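Local coordinates for fucolectin-related protein (Streptococcus pneumoniae, PDB 2WMF) that probably hydrolyses fucosylated blood-group antigen glycans of the host as the catalytic module of a family 98 glycoside hydrolase, at residues Y267-I275 against N291-F299; I479-D487 against P523-L533. One frame throughout, in Å; residues are numbered along the deposited sequence.

Interaction 1. Residues Y267-I275 against N291-F299; sequences YASEPESMI and NFECAAYTF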
loop_
_atom_site.group_PDB
_atom_site.type_symbol
_atom_site.label_atom_id
_atom_site.label_comp_id
_atom_site.label_asym_id
_atom_site.label_seq_id
_atom_site.Cartn_x
_atom_site.Cartn_y
_atom_site.Cartn_z
ATOM N N TYR A 267 -9.117 -5.430 13.380
ATOM C CA TYR A 267 -8.840 -4.581 12.209
ATOM C C TYR A 267 -8.356 -3.183 12.598
ATOM O O TYR A 267 -7.921 -2.396 11.737
ATOM C CB TYR A 267 -10.005 -4.528 11.222
ATOM C CG TYR A 267 -11.302 -3.861 11.630
ATOM C CD1 TYR A 267 -11.342 -2.558 12.135
ATOM C CD2 TYR A 267 -12.541 -4.492 11.353
ATOM C CE1 TYR A 267 -12.575 -1.942 12.448
ATOM C CE2 TYR A 267 -13.771 -3.870 11.648
ATOM C CZ TYR A 267 -13.797 -2.609 12.197
ATOM O OH TYR A 267 -15.022 -1.994 12.432
ATOM N N ALA A 268 -8.418 -2.875 13.907
ATOM C CA ALA A 268 -7.904 -1.625 14.457
ATOM C C ALA A 268 -6.593 -1.827 15.229
ATOM O O ALA A 268 -6.172 -0.961 16.012
ATOM C CB ALA A 268 -9.013 -0.929 15.340
ATOM N N SER A 269 -5.916 -2.951 14.936
ATOM C CA SER A 269 -4.739 -3.347 15.666
ATOM C C SER A 269 -3.438 -3.541 14.854
ATOM O O SER A 269 -2.378 -3.754 15.423
ATOM C CB SER A 269 -5.036 -4.587 16.515
ATOM O OG SER A 269 -6.048 -4.311 17.488
ATOM N N GLU A 270 -3.500 -3.442 13.529
ATOM C CA GLU A 270 -2.250 -3.459 12.740
ATOM C C GLU A 270 -1.479 -2.161 13.073
ATOM O O GLU A 270 -2.054 -1.062 12.940
ATOM C CB GLU A 270 -2.531 -3.512 11.246
ATOM C CG GLU A 270 -1.230 -3.473 10.442
ATOM C CD GLU A 270 -1.319 -3.725 8.953
ATOM O OE1 GLU A 270 -2.319 -4.278 8.482
ATOM O OE2 GLU A 270 -0.292 -3.368 8.265
ATOM N N PRO A 271 -0.217 -2.268 13.508
ATOM C CA PRO A 271 0.526 -1.046 13.865
ATOM C C PRO A 271 0.471 0.024 12.758
ATOM O O PRO A 271 0.592 -0.272 11.558
ATOM C CB PRO A 271 1.935 -1.556 14.106
ATOM C CG PRO A 271 1.723 -2.936 14.579
ATOM C CD PRO A 271 0.590 -3.476 13.763
ATOM N N GLU A 272 0.264 1.259 13.193
ATOM C CA GLU A 272 0.151 2.415 12.263
ATOM C C GLU A 272 1.337 2.514 11.309
ATOM O O GLU A 272 1.172 2.665 10.094
ATOM C CB GLU A 272 -0.012 3.725 13.047
ATOM C CG GLU A 272 -1.369 3.842 13.785
ATOM C CD GLU A 272 -1.461 3.276 15.174
ATOM O OE1 GLU A 272 -0.631 2.390 15.569
ATOM O OE2 GLU A 272 -2.397 3.748 15.897
ATOM N N SER A 273 2.534 2.429 11.848
ATOM C CA SER A 273 3.737 2.517 10.999
ATOM C C SER A 273 3.851 1.319 10.059
ATOM O O SER A 273 4.461 1.403 8.983
ATOM C CB SER A 273 4.986 2.608 11.853
ATOM O OG SER A 273 5.004 1.516 12.737
ATOM N N MET A 274 3.255 0.192 10.435
ATOM C CA MET A 274 3.299 -0.965 9.545
ATOM C C MET A 274 2.417 -0.760 8.290
ATOM O O MET A 274 2.722 -1.299 7.215
ATOM C CB MET A 274 2.914 -2.259 10.262
ATOM C CG MET A 274 2.938 -3.520 9.383
ATOM S SD MET A 274 2.577 -4.999 10.402
ATOM C CE MET A 274 2.163 -6.143 9.083
ATOM N N ILE A 275 1.330 -0.015 8.437
ATOM C CA ILE A 275 0.520 0.402 7.277
ATOM C C ILE A 275 1.439 1.159 6.254
ATOM O O ILE A 275 1.454 0.879 5.033
ATOM C CB ILE A 275 -0.642 1.294 7.670
ATOM C CG1 ILE A 275 -1.637 0.556 8.572
ATOM C CG2 ILE A 275 -1.424 1.761 6.429
ATOM C CD1 ILE A 275 -2.569 1.507 9.310
ATOM N N ASN A 291 -4.792 2.784 -1.483
ATOM C CA ASN A 291 -6.117 2.670 -0.935
ATOM C C ASN A 291 -6.023 1.829 0.345
ATOM O O ASN A 291 -5.023 1.166 0.536
ATOM C CB ASN A 291 -7.055 2.007 -1.979
ATOM C CG ASN A 291 -8.538 2.296 -1.770
ATOM O OD1 ASN A 291 -8.990 2.830 -0.745
ATOM N ND2 ASN A 291 -9.324 1.940 -2.811
ATOM N N PHE A 292 -7.058 1.865 1.187
ATOM C CA PHE A 292 -6.990 1.308 2.539
ATOM C C PHE A 292 -8.327 0.796 3.042
ATOM O O PHE A 292 -9.382 1.375 2.742
ATOM C CB PHE A 292 -6.489 2.358 3.546
ATOM C CG PHE A 292 -5.154 2.893 3.171
ATOM C CD1 PHE A 292 -3.989 2.269 3.604
ATOM C CD2 PHE A 292 -5.058 3.956 2.275
ATOM C CE1 PHE A 292 -2.743 2.726 3.206
ATOM C CE2 PHE A 292 -3.802 4.426 1.844
ATOM C CZ PHE A 292 -2.645 3.781 2.295
ATOM N N GLU A 293 -8.244 -0.268 3.831
ATOM C CA GLU A 293 -9.314 -0.694 4.735
ATOM C C GLU A 293 -8.633 -1.150 6.019
ATOM O O GLU A 293 -7.438 -1.346 6.029
ATOM C CB GLU A 293 -10.073 -1.897 4.135
ATOM C CG GLU A 293 -10.769 -1.657 2.833
ATOM C CD GLU A 293 -11.660 -2.837 2.364
ATOM O OE1 GLU A 293 -12.305 -3.499 3.226
ATOM O OE2 GLU A 293 -11.703 -3.095 1.134
ATOM N N CYS A 294 -9.365 -1.343 7.116
ATOM C CA CYS A 294 -10.760 -0.910 7.354
ATOM C C CYS A 294 -10.803 0.555 7.835
ATOM O O CYS A 294 -10.137 0.918 8.819
ATOM C CB CYS A 294 -11.364 -1.773 8.446
ATOM S SG CYS A 294 -13.045 -1.272 8.959
ATOM N N ALA A 295 -11.608 1.368 7.133
ATOM C CA ALA A 295 -11.657 2.828 7.258
ATOM C C ALA A 295 -12.013 3.333 8.630
ATOM O O ALA A 295 -11.645 4.444 8.989
ATOM C CB ALA A 295 -12.651 3.401 6.219
ATOM N N ALA A 296 -12.672 2.486 9.442
ATOM C CA ALA A 296 -12.902 2.866 10.827
ATOM C C ALA A 296 -11.613 3.077 11.586
ATOM O O ALA A 296 -11.579 3.883 12.547
ATOM C CB ALA A 296 -13.828 1.861 11.588
ATOM N N TYR A 297 -10.588 2.307 11.213
ATOM C CA TYR A 297 -9.250 2.476 11.737
ATOM C C TYR A 297 -8.356 3.346 10.863
ATOM O O TYR A 297 -7.657 4.207 11.358
ATOM C CB TYR A 297 -8.587 1.111 11.871
ATOM C CG TYR A 297 -7.173 1.124 12.431
ATOM C CD1 TYR A 297 -6.869 1.767 13.615
ATOM C CD2 TYR A 297 -6.135 0.425 11.785
ATOM C CE1 TYR A 297 -5.620 1.718 14.154
ATOM C CE2 TYR A 297 -4.878 0.374 12.321
ATOM C CZ TYR A 297 -4.590 1.021 13.492
ATOM O OH TYR A 297 -3.317 0.977 14.064
ATOM N N THR A 298 -8.400 3.091 9.570
ATOM C CA THR A 298 -7.426 3.672 8.622
ATOM C C THR A 298 -7.813 5.079 8.114
ATOM O O THR A 298 -6.987 5.710 7.446
ATOM C CB THR A 298 -7.157 2.734 7.408
ATOM O OG1 THR A 298 -8.377 2.402 6.743
ATOM C CG2 THR A 298 -6.494 1.415 7.835
ATOM N N PHE A 299 -9.028 5.550 8.372
ATOM C CA PHE A 299 -9.451 6.854 7.855
ATOM C C PHE A 299 -10.121 7.744 8.877
ATOM O O PHE A 299 -9.506 8.681 9.362
ATOM C CB PHE A 299 -10.310 6.680 6.581
ATOM C CG PHE A 299 -10.727 7.978 5.924
ATOM C CD1 PHE A 299 -9.856 9.099 5.872
ATOM C CD2 PHE A 299 -11.981 8.074 5.329
ATOM C CE1 PHE A 299 -10.253 10.278 5.259
ATOM C CE2 PHE A 299 -12.388 9.247 4.720
ATOM C CZ PHE A 299 -11.516 10.351 4.682
#

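Interaction 2. Residues I479-D487 against P523-L533; sequences ILLNNYRTD and PVDNDFRTTTL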
loop_
_atom_site.group_PDB
_atom_site.type_symbol
_atom_site.label_atom_id
_atom_site.label_comp_id
_atom_site.label_asym_id
_atom_site.label_seq_id
_atom_site.Cartn_x
_atom_site.Cartn_y
_atom_site.Cartn_z
ATOM N N ILE A 479 17.575 12.134 6.764
ATOM C CA ILE A 479 17.142 10.887 7.397
ATOM C C ILE A 479 15.716 11.076 7.928
ATOM O O ILE A 479 15.435 12.044 8.656
ATOM C CB ILE A 479 18.118 10.459 8.542
ATOM C CG1 ILE A 479 19.542 10.156 7.946
ATOM C CG2 ILE A 479 17.585 9.221 9.281
ATOM C CD1 ILE A 479 20.655 10.638 8.733
ATOM N N LEU A 480 14.841 10.157 7.550
ATOM C CA LEU A 480 13.481 10.068 8.050
ATOM C C LEU A 480 13.344 8.762 8.871
ATOM O O LEU A 480 13.740 7.685 8.404
ATOM C CB LEU A 480 12.473 10.047 6.873
ATOM C CG LEU A 480 11.008 9.783 7.162
ATOM C CD1 LEU A 480 10.458 10.916 8.044
ATOM C CD2 LEU A 480 10.202 9.674 5.883
ATOM N N LEU A 481 12.864 8.911 10.116
ATOM C CA LEU A 481 12.525 7.780 10.993
ATOM C C LEU A 481 11.053 7.870 11.314
ATOM O O LEU A 481 10.514 8.969 11.598
ATOM C CB LEU A 481 13.325 7.826 12.300
ATOM C CG LEU A 481 14.850 7.971 12.268
ATOM C CD1 LEU A 481 15.440 8.120 13.741
ATOM C CD2 LEU A 481 15.508 6.849 11.438
ATOM N N ASN A 482 10.375 6.723 11.319
ATOM C CA ASN A 482 9.034 6.765 11.870
ATOM C C ASN A 482 8.703 5.413 12.491
ATOM O O ASN A 482 8.828 4.364 11.831
ATOM C CB ASN A 482 8.003 7.167 10.792
ATOM C CG ASN A 482 6.683 7.656 11.382
ATOM O OD1 ASN A 482 6.169 7.043 12.329
ATOM N ND2 ASN A 482 6.076 8.716 10.795
ATOM N N ASN A 483 8.316 5.431 13.769
ATOM C CA ASN A 483 7.921 4.212 14.440
ATOM C C ASN A 483 6.535 4.286 15.086
ATOM O O ASN A 483 6.245 3.540 16.028
ATOM C CB ASN A 483 9.004 3.829 15.479
ATOM C CG ASN A 483 9.027 4.771 16.672
ATOM O OD1 ASN A 483 8.299 5.779 16.717
ATOM N ND2 ASN A 483 9.856 4.447 17.641
ATOM N N TYR A 484 5.655 5.134 14.563
ATOM C CA TYR A 484 4.397 5.457 15.271
ATOM C C TYR A 484 3.572 4.177 15.499
ATOM O O TYR A 484 3.258 3.446 14.537
ATOM C CB TYR A 484 3.542 6.456 14.475
ATOM C CG TYR A 484 2.372 7.021 15.307
ATOM C CD1 TYR A 484 2.601 7.795 16.431
ATOM C CD2 TYR A 484 1.063 6.736 14.977
ATOM C CE1 TYR A 484 1.583 8.244 17.205
ATOM C CE2 TYR A 484 0.001 7.217 15.753
ATOM C CZ TYR A 484 0.269 8.003 16.852
ATOM O OH TYR A 484 -0.757 8.476 17.653
ATOM N N ARG A 485 3.276 3.861 16.760
ATOM C CA ARG A 485 2.406 2.750 17.078
ATOM C C ARG A 485 1.733 3.096 18.391
ATOM O O ARG A 485 2.409 3.182 19.409
ATOM C CB ARG A 485 3.179 1.429 17.207
ATOM C CG ARG A 485 2.250 0.226 17.473
ATOM C CD ARG A 485 2.993 -1.061 17.722
ATOM N NE ARG A 485 3.563 -1.082 19.066
ATOM C CZ ARG A 485 4.807 -1.405 19.369
ATOM N NH1 ARG A 485 5.656 -1.833 18.435
ATOM N NH2 ARG A 485 5.208 -1.329 20.649
ATOM N N THR A 486 0.417 3.236 18.365
ATOM C CA THR A 486 -0.341 3.496 19.601
ATOM C C THR A 486 -0.514 2.174 20.370
ATOM O O THR A 486 -0.584 1.104 19.754
ATOM C CB THR A 486 -1.717 4.128 19.303
ATOM O OG1 THR A 486 -2.533 3.187 18.555
ATOM C CG2 THR A 486 -1.564 5.452 18.587
ATOM N N ASP A 487 -0.630 2.256 21.698
ATOM C CA ASP A 487 -0.947 1.100 22.525
ATOM C C ASP A 487 -2.444 0.760 22.366
ATOM O O ASP A 487 -3.320 1.605 22.621
ATOM C CB ASP A 487 -0.624 1.436 23.986
ATOM C CG ASP A 487 -0.923 0.310 24.943
ATOM O OD1 ASP A 487 -1.124 -0.834 24.474
ATOM O OD2 ASP A 487 -0.922 0.593 26.166
ATOM N N PRO A 523 -4.910 9.324 21.928
ATOM C CA PRO A 523 -4.157 8.121 21.585
ATOM C C PRO A 523 -3.112 7.819 22.631
ATOM O O PRO A 523 -2.472 8.737 23.134
ATOM C CB PRO A 523 -3.471 8.496 20.264
ATOM C CG PRO A 523 -3.506 9.950 20.221
ATOM C CD PRO A 523 -4.731 10.386 20.925
ATOM N N VAL A 524 -2.934 6.547 22.938
ATOM C CA VAL A 524 -2.002 6.139 23.998
ATOM C C VAL A 524 -0.644 5.939 23.305
ATOM O O VAL A 524 -0.281 4.832 22.905
ATOM C CB VAL A 524 -2.492 4.887 24.745
ATOM C CG1 VAL A 524 -1.494 4.534 25.850
ATOM C CG2 VAL A 524 -3.894 5.126 25.347
ATOM N N ASP A 525 0.075 7.046 23.089
ATOM C CA ASP A 525 1.267 7.067 22.244
ATOM C C ASP A 525 2.462 7.721 22.921
ATOM O O ASP A 525 3.370 8.217 22.239
ATOM C CB ASP A 525 0.964 7.741 20.875
ATOM C CG ASP A 525 0.479 9.167 20.985
ATOM O OD1 ASP A 525 0.597 9.802 22.069
ATOM O OD2 ASP A 525 -0.039 9.645 19.941
ATOM N N ASN A 526 2.479 7.654 24.261
ATOM C CA ASN A 526 3.554 8.216 25.072
ATOM C C ASN A 526 4.620 7.203 25.500
ATOM O O ASN A 526 5.582 7.582 26.185
ATOM C CB ASN A 526 2.971 8.994 26.259
ATOM C CG ASN A 526 2.190 10.226 25.791
ATOM O OD1 ASN A 526 0.991 10.275 25.927
ATOM N ND2 ASN A 526 2.867 11.178 25.206
ATOM N N ASP A 527 4.498 5.955 25.046
ATOM C CA ASP A 527 5.547 4.958 25.286
ATOM C C ASP A 527 6.553 5.123 24.125
ATOM O O ASP A 527 6.222 4.823 22.986
ATOM C CB ASP A 527 5.023 3.529 25.258
ATOM C CG ASP A 527 3.970 3.209 26.333
ATOM O OD1 ASP A 527 4.084 3.628 27.460
ATOM O OD2 ASP A 527 3.051 2.423 26.038
ATOM N N PHE A 528 7.749 5.596 24.423
ATOM C CA PHE A 528 8.779 5.790 23.396
ATOM C C PHE A 528 9.610 4.505 23.250
ATOM O O PHE A 528 9.797 3.742 24.197
ATOM C CB PHE A 528 9.713 6.947 23.717
ATOM C CG PHE A 528 9.058 8.315 23.741
ATOM C CD1 PHE A 528 7.738 8.530 23.365
ATOM C CD2 PHE A 528 9.846 9.437 24.083
ATOM C CE1 PHE A 528 7.173 9.814 23.416
ATOM C CE2 PHE A 528 9.295 10.720 24.091
ATOM C CZ PHE A 528 7.963 10.917 23.739
ATOM N N ARG A 529 10.170 4.313 22.054
ATOM C CA ARG A 529 11.048 3.188 21.722
ATOM C C ARG A 529 12.288 3.821 21.060
ATOM O O ARG A 529 12.187 4.853 20.415
ATOM C CB ARG A 529 10.368 2.207 20.718
ATOM C CG ARG A 529 8.985 1.823 21.139
ATOM C CD ARG A 529 8.453 0.621 20.392
ATOM N NE ARG A 529 8.385 0.653 18.930
ATOM C CZ ARG A 529 7.483 1.332 18.206
ATOM N NH1 ARG A 529 7.448 1.165 16.896
ATOM N NH2 ARG A 529 6.645 2.213 18.758
ATOM N N THR A 530 13.423 3.150 21.165
ATOM C CA THR A 530 14.693 3.730 20.755
ATOM C C THR A 530 15.192 3.203 19.388
ATOM O O THR A 530 15.262 1.979 19.146
ATOM C CB THR A 530 15.785 3.423 21.790
ATOM O OG1 THR A 530 15.359 3.945 23.062
ATOM C CG2 THR A 530 17.101 4.109 21.374
ATOM N N THR A 531 15.535 4.136 18.502
ATOM C CA THR A 531 16.194 3.882 17.242
ATOM C C THR A 531 17.574 4.488 17.398
ATOM O O THR A 531 17.696 5.643 17.764
ATOM C CB THR A 531 15.483 4.577 16.061
ATOM O OG1 THR A 531 14.131 4.132 15.980
ATOM C CG2 THR A 531 16.219 4.281 14.752
ATOM N N THR A 532 18.604 3.669 17.165
ATOM C CA THR A 532 19.991 4.134 17.329
ATOM C C THR A 532 20.598 4.211 15.927
ATOM O O THR A 532 20.596 3.206 15.167
ATOM C CB THR A 532 20.798 3.177 18.203
ATOM O OG1 THR A 532 20.137 3.016 19.469
ATOM C CG2 THR A 532 22.240 3.710 18.384
ATOM N N LEU A 533 21.117 5.394 15.598
ATOM C CA LEU A 533 21.706 5.670 14.284
ATOM C C LEU A 533 23.199 5.983 14.476
ATOM O O LEU A 533 23.546 6.858 15.272
ATOM C CB LEU A 533 20.994 6.871 13.672
ATOM C CG LEU A 533 21.553 7.371 12.350
ATOM C CD1 LEU A 533 21.483 6.277 11.335
ATOM C CD2 LEU A 533 20.788 8.684 11.922
HETATM O O HOH W 1 0.846 2.326 27.400
HETATM O O HOH W 2 -4.341 4.365 21.654
#

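Interaction 1. Residues Y267-I275 against N291-F299
The ring of Y297 lies with one face against the backbone at A268 and its hydroxyl end at E270, where the eighth strand of a (beta/alpha)8 barrel, 289-293, gives way to the short helix 295-298. A268 lies over one ring face: its CA sits 3.7 Å from the ring centroid, 19° off the normal, a CH-pi contact, while A268 O stands above the rim of that same face. The hydroxyl of Y297 donates to E270 O at 2.6 Å, carried there by an extended chi1 of -179°. The acceptor lies at the ring edge, and the hydroxyl is tilted out of the carbonyl plane of E270. E272 crosses the tyrosine at about a right angle; its carboxylate approaches the Y297 hydroxyl without a hydrogen bond and is held instead by K488 and Y519.

At the other end of the contact the aromatic ring comes from 267-275. C294, which occupies the N-cap position of helix 295-298 and follows a cis peptide bond, sets its SG 3.6 Å from the Y267 ring centroid and 13° off the normal, a sulfur-aromatic contact over the face. E508 takes the hydroxyl of Y267. Beyond the Y297 ring, I275 on helix 272-283 divides its branches: CD1 approaches Y297 CE2 obliquely at 4.0 Å, and CG2 touches F292 CE1 at 3.6 Å.

Interaction 2. Residues I479-D487 against P523-L533
R529 passes its guanidinium between N483 and R485, at the end of a beta-sandwich contact in which strands 477-482 and 529-536 belong to two different antiparallel sheets. The tight part is this layered stack. The N483 amide, oriented by bonds from OD1 to G575 N and from ND2 to H573 O, lies over one face of the R529 guanidinium, planes 21° apart. R485 covers the opposite face, its guanidinium centre 4.0 Å from that of R529. N483 O receives R529 NH1 at 2.8 Å in its carbonyl plane, on a lone pair, plus a weak bond from NH2. The like charges are probably eased by second partners: T463 and P464 take R529 NE and NH1, while H465 bonds R485 NH1.

Y484 and D525 add a buried polar pair. The tyrosine OH donates to the anti lone pair of D525 OD2 at 2.7 Å, ring and carboxylate planes 66° apart. Between the two strands themselves touches are few, made tip to tip: I479 CD1 to L533 CD2 at 3.7 Å, and L481 CD1 to T531 CG2 at 4.0 Å.

The solvent side lies around D487, V524 and D527. There D487 N makes a nearly straight bond (178°) to V524 O. D487 OD1 bonds T489 OG1, while one water donates to D487 OD2 at 2.8 Å and to D527 OD2.

The two contacts come in series along the chain, interaction 1 in the eight-stranded barrel and interaction 2 between the two antiparallel sheets of the C-terminal part. Their centres lie about 17 Å apart, yet 267-275 and 479-487 touch directly. S273 N is 3.0 Å from Y484 O and E272 OE2 is 2.7 Å from T486 OG1, both probable hydrogen bonds, so the start of helix 272-283 meets the loop after strand 477-482. Helix 307-322 contacts both as well, with I313 beside I275 and F292, and K311 beside Y484. This geometry indicates a barrel and sandwich joined through a shared interface, rather than two modules linked by chain alone.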